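Local structure of L-rhamnonate dehydratase (2P0I) at residues N245-C250 with P267-T272; P321-A326 with T341-Y346. The protein probably catalyses the dehydration of L-rhamnonate, as a lyase of the mandelate racemase branch of the enolase superfamily. All blocks are in the same frame, centred on the assembly; numbering follows the deposited sequence.

Contact 1 (N245-C250 with P267-T272); sequences NWWEEC and PTVKFT
Thr-272 lays its methyl over one face of the Trp-246 indole, a CH-pi contact in which CG2 stands 3.6 Å from the centroid of the five-membered ring and close to its normal. With CG of Trp-246 between the backbone N and the carbonyl carbon (chi1 70°), the indole lies along its own chain, its edge toward the backbone N of Glu-248. A second tie fixes its rotation: NE1 donates, nearly in the ring plane, to OE1 of Glu-248 at 3.3 Å, taking the anti lone pair. The carboxylate also forms a salt bridge with Lys-185 through OE2, while OG1 of Thr-272 is hydrogen-bonded to Gln-296.

The backbones that carry these side chains belong to two adjacent parallel strands of the C-terminal barrel, joined through helix 258-265 as a beta-alpha-beta unit. Three backbone bonds stitch them: Trp-247 N to Lys-270 O, Thr-272 N to Trp-247 O (3.0 Å) and Glu-249 N to Thr-272 O (2.9 Å). One water extends the seam by donating to both Trp-247 O and Thr-272 O and accepting from Cys-250 N; another links Asn-245 O to Lys-270 N.

On the sheet face opposite Thr-272, Trp-247 and Phe-271 lie side by side and point the same way. Their rings are neither stacked nor edge-to-face: the planes meet at 32°, and the side chains come closest at CB of Trp-247 and CD1 of Phe-271, 3.7 Å. CG1 of Val-269 meets the pyrrole side of the same indole at CD1 (3.6 Å), and SG of Cys-250 reaches the edge of the Phe-271 ring. Helix 229-238 packs against Trp-247, Cys-250 and Val-269. The bent chain of Lys-270 passes Asn-245 O and ends in a salt bridge to Glu-234 of the second subunit.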
loop_
_atom_site.group_PDB
_atom_site.type_symbol
_atom_site.label_atom_id
_atom_site.label_comp_id
_atom_site.label_asym_id
_atom_site.label_seq_id
_atom_site.Cartn_x
_atom_site.Cartn_y
_atom_site.Cartn_z
ATOM N N ASN A 245 10.962 -13.195 27.350
ATOM C CA ASN A 245 9.597 -13.506 26.970
ATOM C C ASN A 245 8.929 -12.352 26.210
ATOM O O ASN A 245 8.444 -12.551 25.108
ATOM C CB ASN A 245 8.767 -13.921 28.188
ATOM C CG ASN A 245 7.397 -14.446 27.804
ATOM O OD1 ASN A 245 6.427 -14.220 28.512
ATOM N ND2 ASN A 245 7.310 -15.132 26.669
ATOM N N TRP A 246 8.930 -11.155 26.790
ATOM C CA TRP A 246 8.644 -9.962 26.010
ATOM C C TRP A 246 9.397 -8.730 26.446
ATOM O O TRP A 246 9.911 -8.663 27.558
ATOM C CB TRP A 246 7.138 -9.668 25.962
ATOM C CG TRP A 246 6.504 -9.216 27.247
ATOM C CD1 TRP A 246 6.646 -7.995 27.871
ATOM C CD2 TRP A 246 5.559 -9.948 28.023
ATOM N NE1 TRP A 246 5.859 -7.946 28.995
ATOM C CE2 TRP A 246 5.175 -9.126 29.105
ATOM C CE3 TRP A 246 4.994 -11.226 27.908
ATOM C CZ2 TRP A 246 4.273 -9.550 30.078
ATOM C CZ3 TRP A 246 4.100 -11.640 28.872
ATOM C CH2 TRP A 246 3.744 -10.801 29.941
ATOM N N TRP A 247 9.402 -7.743 25.551
ATOM C CA TRP A 247 9.983 -6.436 25.792
ATOM C C TRP A 247 8.880 -5.391 25.844
ATOM O O TRP A 247 8.163 -5.171 24.858
ATOM C CB TRP A 247 10.975 -6.103 24.682
ATOM C CG TRP A 247 12.108 -7.073 24.600
ATOM C CD1 TRP A 247 12.104 -8.291 23.987
ATOM C CD2 TRP A 247 13.413 -6.905 25.161
ATOM N NE1 TRP A 247 13.335 -8.894 24.124
ATOM C CE2 TRP A 247 14.155 -8.066 24.846
ATOM C CE3 TRP A 247 14.027 -5.886 25.903
ATOM C CZ2 TRP A 247 15.484 -8.237 25.245
ATOM C CZ3 TRP A 247 15.347 -6.060 26.305
ATOM C CH2 TRP A 247 16.061 -7.225 25.970
ATOM N N GLU A 248 8.778 -4.741 27.000
ATOM C CA GLU A 248 7.657 -3.899 27.347
ATOM C C GLU A 248 8.029 -2.431 27.228
ATOM O O GLU A 248 9.058 -2.019 27.749
ATOM C CB GLU A 248 7.237 -4.207 28.777
ATOM C CG GLU A 248 6.072 -3.397 29.273
ATOM C CD GLU A 248 5.492 -3.946 30.569
ATOM O OE1 GLU A 248 5.329 -5.180 30.684
ATOM O OE2 GLU A 248 5.183 -3.140 31.468
ATOM N N GLU A 249 7.180 -1.659 26.545
ATOM C CA GLU A 249 7.290 -0.198 26.459
ATOM C C GLU A 249 8.643 0.295 25.988
ATOM O O GLU A 249 9.235 1.175 26.617
ATOM C CB GLU A 249 6.944 0.467 27.799
ATOM C CG GLU A 249 5.471 0.652 28.023
ATOM C CD GLU A 249 5.146 1.945 28.736
ATOM O OE1 GLU A 249 4.511 2.815 28.107
ATOM O OE2 GLU A 249 5.518 2.094 29.924
ATOM N N CYS A 250 9.144 -0.275 24.896
ATOM C CA CYS A 250 10.466 0.106 24.399
ATOM C C CYS A 250 10.533 1.554 23.959
ATOM O O CYS A 250 11.521 2.226 24.200
ATOM C CB CYS A 250 10.905 -0.806 23.270
ATOM S SG CYS A 250 11.203 -2.513 23.786
ATOM N N PRO A 267 10.771 -10.170 14.050
ATOM C CA PRO A 267 9.379 -10.636 13.993
ATOM C C PRO A 267 9.053 -11.870 14.811
ATOM O O PRO A 267 7.884 -12.191 14.962
ATOM C CB PRO A 267 9.145 -10.923 12.501
ATOM C CG PRO A 267 10.494 -11.007 11.862
ATOM C CD PRO A 267 11.534 -10.535 12.836
ATOM N N THR A 268 10.066 -12.561 15.331
ATOM C CA THR A 268 9.825 -13.679 16.247
ATOM C C THR A 268 9.946 -13.242 17.702
ATOM O O THR A 268 9.933 -14.074 18.606
ATOM C CB THR A 268 10.801 -14.830 16.017
ATOM O OG1 THR A 268 12.133 -14.383 16.301
ATOM C CG2 THR A 268 10.716 -15.335 14.581
ATOM N N VAL A 269 10.081 -11.938 17.928
ATOM C CA VAL A 269 10.203 -11.412 19.289
ATOM C C VAL A 269 8.930 -10.661 19.667
ATOM O O VAL A 269 8.364 -9.952 18.839
ATOM C CB VAL A 269 11.474 -10.525 19.437
ATOM C CG1 VAL A 269 11.588 -9.946 20.827
ATOM C CG2 VAL A 269 12.740 -11.343 19.124
ATOM N N LYS A 270 8.489 -10.842 20.910
ATOM C CA LYS A 270 7.270 -10.247 21.435
ATOM C C LYS A 270 7.527 -8.868 22.045
ATOM O O LYS A 270 8.487 -8.673 22.781
ATOM C CB LYS A 270 6.635 -11.175 22.484
ATOM C CG LYS A 270 5.787 -12.283 21.883
ATOM C CD LYS A 270 6.011 -13.609 22.557
ATOM C CE LYS A 270 4.950 -13.868 23.591
ATOM N NZ LYS A 270 5.095 -15.234 24.171
ATOM N N PHE A 271 6.647 -7.921 21.728
ATOM C CA PHE A 271 6.757 -6.534 22.169
ATOM C C PHE A 271 5.394 -6.099 22.675
ATOM O O PHE A 271 4.364 -6.517 22.146
ATOM C CB PHE A 271 7.208 -5.630 21.022
ATOM C CG PHE A 271 8.614 -5.889 20.576
ATOM C CD1 PHE A 271 9.693 -5.357 21.286
ATOM C CD2 PHE A 271 8.868 -6.700 19.475
ATOM C CE1 PHE A 271 11.006 -5.630 20.901
ATOM C CE2 PHE A 271 10.174 -6.972 19.076
ATOM C CZ PHE A 271 11.247 -6.434 19.790
ATOM N N THR A 272 5.386 -5.303 23.738
ATOM C CA THR A 272 4.138 -4.887 24.377
ATOM C C THR A 272 4.201 -3.391 24.678
ATOM O O THR A 272 5.281 -2.812 24.753
ATOM C CB THR A 272 3.846 -5.666 25.692
ATOM O OG1 THR A 272 4.594 -5.092 26.760
ATOM C CG2 THR A 272 4.203 -7.143 25.588
HETATM O O HOH W 1 9.777 -12.835 22.497
HETATM O O HOH W 2 7.785 -2.680 23.628
#

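Contact 2 (P321-A326 with T341-Y346); sequences PVVPHA and TPFQEY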
loop_
_atom_site.group_PDB
_atom_site.type_symbol
_atom_site.label_atom_id
_atom_site.label_comp_id
_atom_site.label_asym_id
_atom_site.label_seq_id
_atom_site.Cartn_x
_atom_site.Cartn_y
_atom_site.Cartn_z
ATOM N N PRO A 321 -4.165 -10.259 23.214
ATOM C CA PRO A 321 -4.275 -10.313 24.673
ATOM C C PRO A 321 -4.227 -8.927 25.286
ATOM O O PRO A 321 -3.444 -8.080 24.850
ATOM C CB PRO A 321 -3.035 -11.100 25.091
ATOM C CG PRO A 321 -2.722 -11.939 23.936
ATOM C CD PRO A 321 -3.085 -11.131 22.724
ATOM N N VAL A 322 -5.095 -8.698 26.262
ATOM C CA VAL A 322 -5.056 -7.501 27.089
ATOM C C VAL A 322 -4.602 -7.941 28.468
ATOM O O VAL A 322 -5.249 -8.761 29.098
ATOM C CB VAL A 322 -6.455 -6.858 27.196
ATOM C CG1 VAL A 322 -6.430 -5.665 28.120
ATOM C CG2 VAL A 322 -6.952 -6.459 25.829
ATOM N N VAL A 323 -3.464 -7.419 28.911
ATOM C CA VAL A 323 -2.881 -7.790 30.199
ATOM C C VAL A 323 -2.598 -6.487 30.948
ATOM O O VAL A 323 -1.567 -5.859 30.737
ATOM C CB VAL A 323 -1.602 -8.651 30.021
ATOM C CG1 VAL A 323 -0.848 -8.831 31.337
ATOM C CG2 VAL A 323 -1.964 -10.006 29.440
ATOM N N PRO A 324 -3.535 -6.060 31.809
ATOM C CA PRO A 324 -3.499 -4.720 32.351
ATOM C C PRO A 324 -2.357 -4.505 33.338
ATOM O O PRO A 324 -1.820 -5.471 33.897
ATOM C CB PRO A 324 -4.851 -4.592 33.052
ATOM C CG PRO A 324 -5.192 -5.967 33.444
ATOM C CD PRO A 324 -4.673 -6.824 32.337
ATOM N N HIS A 325 -1.994 -3.236 33.510
ATOM C CA HIS A 325 -1.092 -2.779 34.557
ATOM C C HIS A 325 -1.672 -3.131 35.927
ATOM O O HIS A 325 -2.894 -3.106 36.110
ATOM C CB HIS A 325 -0.908 -1.262 34.428
ATOM C CG HIS A 325 0.013 -0.672 35.449
ATOM N ND1 HIS A 325 -0.440 0.069 36.520
ATOM C CD2 HIS A 325 1.361 -0.719 35.569
ATOM C CE1 HIS A 325 0.588 0.460 37.250
ATOM N NE2 HIS A 325 1.693 -0.006 36.695
ATOM N N ALA A 326 -0.797 -3.480 36.871
ATOM C CA ALA A 326 -1.200 -3.758 38.250
ATOM C C ALA A 326 -2.001 -2.602 38.866
ATOM O O ALA A 326 -1.458 -1.542 39.173
ATOM C CB ALA A 326 0.018 -4.087 39.103
ATOM N N THR A 341 -8.048 -12.105 28.209
ATOM C CA THR A 341 -7.301 -11.494 29.302
ATOM C C THR A 341 -6.648 -12.554 30.205
ATOM O O THR A 341 -7.143 -12.843 31.298
ATOM C CB THR A 341 -8.181 -10.520 30.118
ATOM O OG1 THR A 341 -9.361 -11.191 30.579
ATOM C CG2 THR A 341 -8.566 -9.295 29.296
ATOM N N PRO A 342 -5.522 -13.126 29.748
ATOM C CA PRO A 342 -4.993 -14.409 30.238
ATOM C C PRO A 342 -4.372 -14.434 31.654
ATOM O O PRO A 342 -4.497 -15.441 32.355
ATOM C CB PRO A 342 -3.948 -14.772 29.183
ATOM C CG PRO A 342 -3.472 -13.460 28.655
ATOM C CD PRO A 342 -4.672 -12.545 28.689
ATOM N N PHE A 343 -3.708 -13.348 32.055
ATOM C CA PHE A 343 -3.002 -13.246 33.350
ATOM C C PHE A 343 -2.794 -11.765 33.649
ATOM O O PHE A 343 -3.134 -10.925 32.822
ATOM C CB PHE A 343 -1.638 -13.960 33.299
ATOM C CG PHE A 343 -0.887 -13.763 32.005
ATOM C CD1 PHE A 343 -0.208 -12.570 31.741
ATOM C CD2 PHE A 343 -0.848 -14.777 31.051
ATOM C CE1 PHE A 343 0.484 -12.388 30.541
ATOM C CE2 PHE A 343 -0.157 -14.604 29.848
ATOM C CZ PHE A 343 0.510 -13.410 29.595
ATOM N N GLN A 344 -2.205 -11.431 34.793
ATOM C CA GLN A 344 -1.789 -10.047 35.007
ATOM C C GLN A 344 -0.580 -9.786 35.882
ATOM O O GLN A 344 0.032 -10.697 36.432
ATOM C CB GLN A 344 -2.961 -9.148 35.405
ATOM C CG GLN A 344 -3.515 -9.377 36.782
ATOM C CD GLN A 344 -4.383 -8.223 37.215
ATOM O OE1 GLN A 344 -3.891 -7.220 37.723
ATOM N NE2 GLN A 344 -5.683 -8.353 37.001
ATOM N N GLU A 345 -0.247 -8.506 35.979
ATOM C CA GLU A 345 0.924 -8.031 36.681
ATOM C C GLU A 345 0.615 -7.905 38.178
ATOM O O GLU A 345 -0.447 -7.407 38.555
ATOM C CB GLU A 345 1.320 -6.679 36.080
ATOM C CG GLU A 345 2.442 -5.950 36.781
ATOM C CD GLU A 345 2.859 -4.680 36.069
ATOM O OE1 GLU A 345 1.981 -3.892 35.660
ATOM O OE2 GLU A 345 4.079 -4.463 35.929
ATOM N N TYR A 346 1.540 -8.372 39.019
ATOM C CA TYR A 346 1.664 -7.870 40.386
ATOM C C TYR A 346 2.990 -7.157 40.602
ATOM O O TYR A 346 4.021 -7.602 40.109
ATOM C CB TYR A 346 1.474 -8.996 41.422
ATOM C CG TYR A 346 0.988 -8.475 42.760
ATOM C CD1 TYR A 346 -0.347 -8.116 42.946
ATOM C CD2 TYR A 346 1.868 -8.298 43.826
ATOM C CE1 TYR A 346 -0.791 -7.611 44.156
ATOM C CE2 TYR A 346 1.434 -7.795 45.045
ATOM C CZ TYR A 346 0.096 -7.459 45.204
ATOM O OH TYR A 346 -0.371 -6.957 46.399
#
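Thr-341 begins the contact by bringing its methyl CG2 to the backbone oxygen of Val-322 (3.4 Å) and, a little farther off, to CB of the same valine. CA of Thr-341 makes a CA-H...O contact with that oxygen too, while OG1 is taken by the carbonyl of Gln-335 in helix 329-337. Pro-342 follows with the CG-CD side of its ring against CG2 of Val-323, CD lying 3.8 Å away; its CG also stands over one face of the neighbouring Phe-343 ring.

Phe-343 continues the apolar patch. Its CE1 comes within 3.6 Å of Val-323 CG2, an oblique approach, and the backbone O of Phe-343 lies 3.4 Å from CG1 of Val-323, so the two methyls of the valine meet ring and main chain together. Gln-344 contributes mainly its CB, beside Pro-324, and sends OE1 to Ser-331.

Glu-345 makes the polar link. Its chain is extended, with CG anti to the backbone N (chi1 174°), and this carries the carboxylate across to the other segment. There OE1 accepts the N-H of Ala-326 at 3.1 Å in a nearly straight bond (165°), approached on the anti side and somewhat out of the carboxylate plane. The same oxygen lies 3.2 Å from CD2 of His-325, whose ring is turned almost perpendicular to the carboxylate (86°). OE2 is held separately, by Lys-185 in a salt bridge and by Thr-169. Nearer the backbone of Glu-345, CB of Ala-326 touches its O and CG.

Strand 344-347 pairs with strand 163-169, the first strand of the curled sheet, and so helps to close the barrel; the loop 321-326, which follows helix 305-317, runs along its other flank, as in the TIM-type barrel of the enolase superfamily.

How the contacts relate
Both contacts belong to the C-terminal barrel domain, with centres about 15 Å apart, and they come in series: contact 1 is complete by Thr-272, well before contact 2 opens at Pro-321. Contact 1 joins neighbouring parallel strands, 247-248 and 271-273, whereas contact 2 sets a loop beside strand 344-347, farther round the same curled sheet. They touch where CH2 of Trp-246 packs against CE1 of Phe-343, 3.7 Å apart, two rings that come from well-separated parts of that sheet. Lys-185, from strand 184-187, ties a carboxylate of each contact by salt bridges, Glu-248 of the first and Glu-345 of the second, within the barrel.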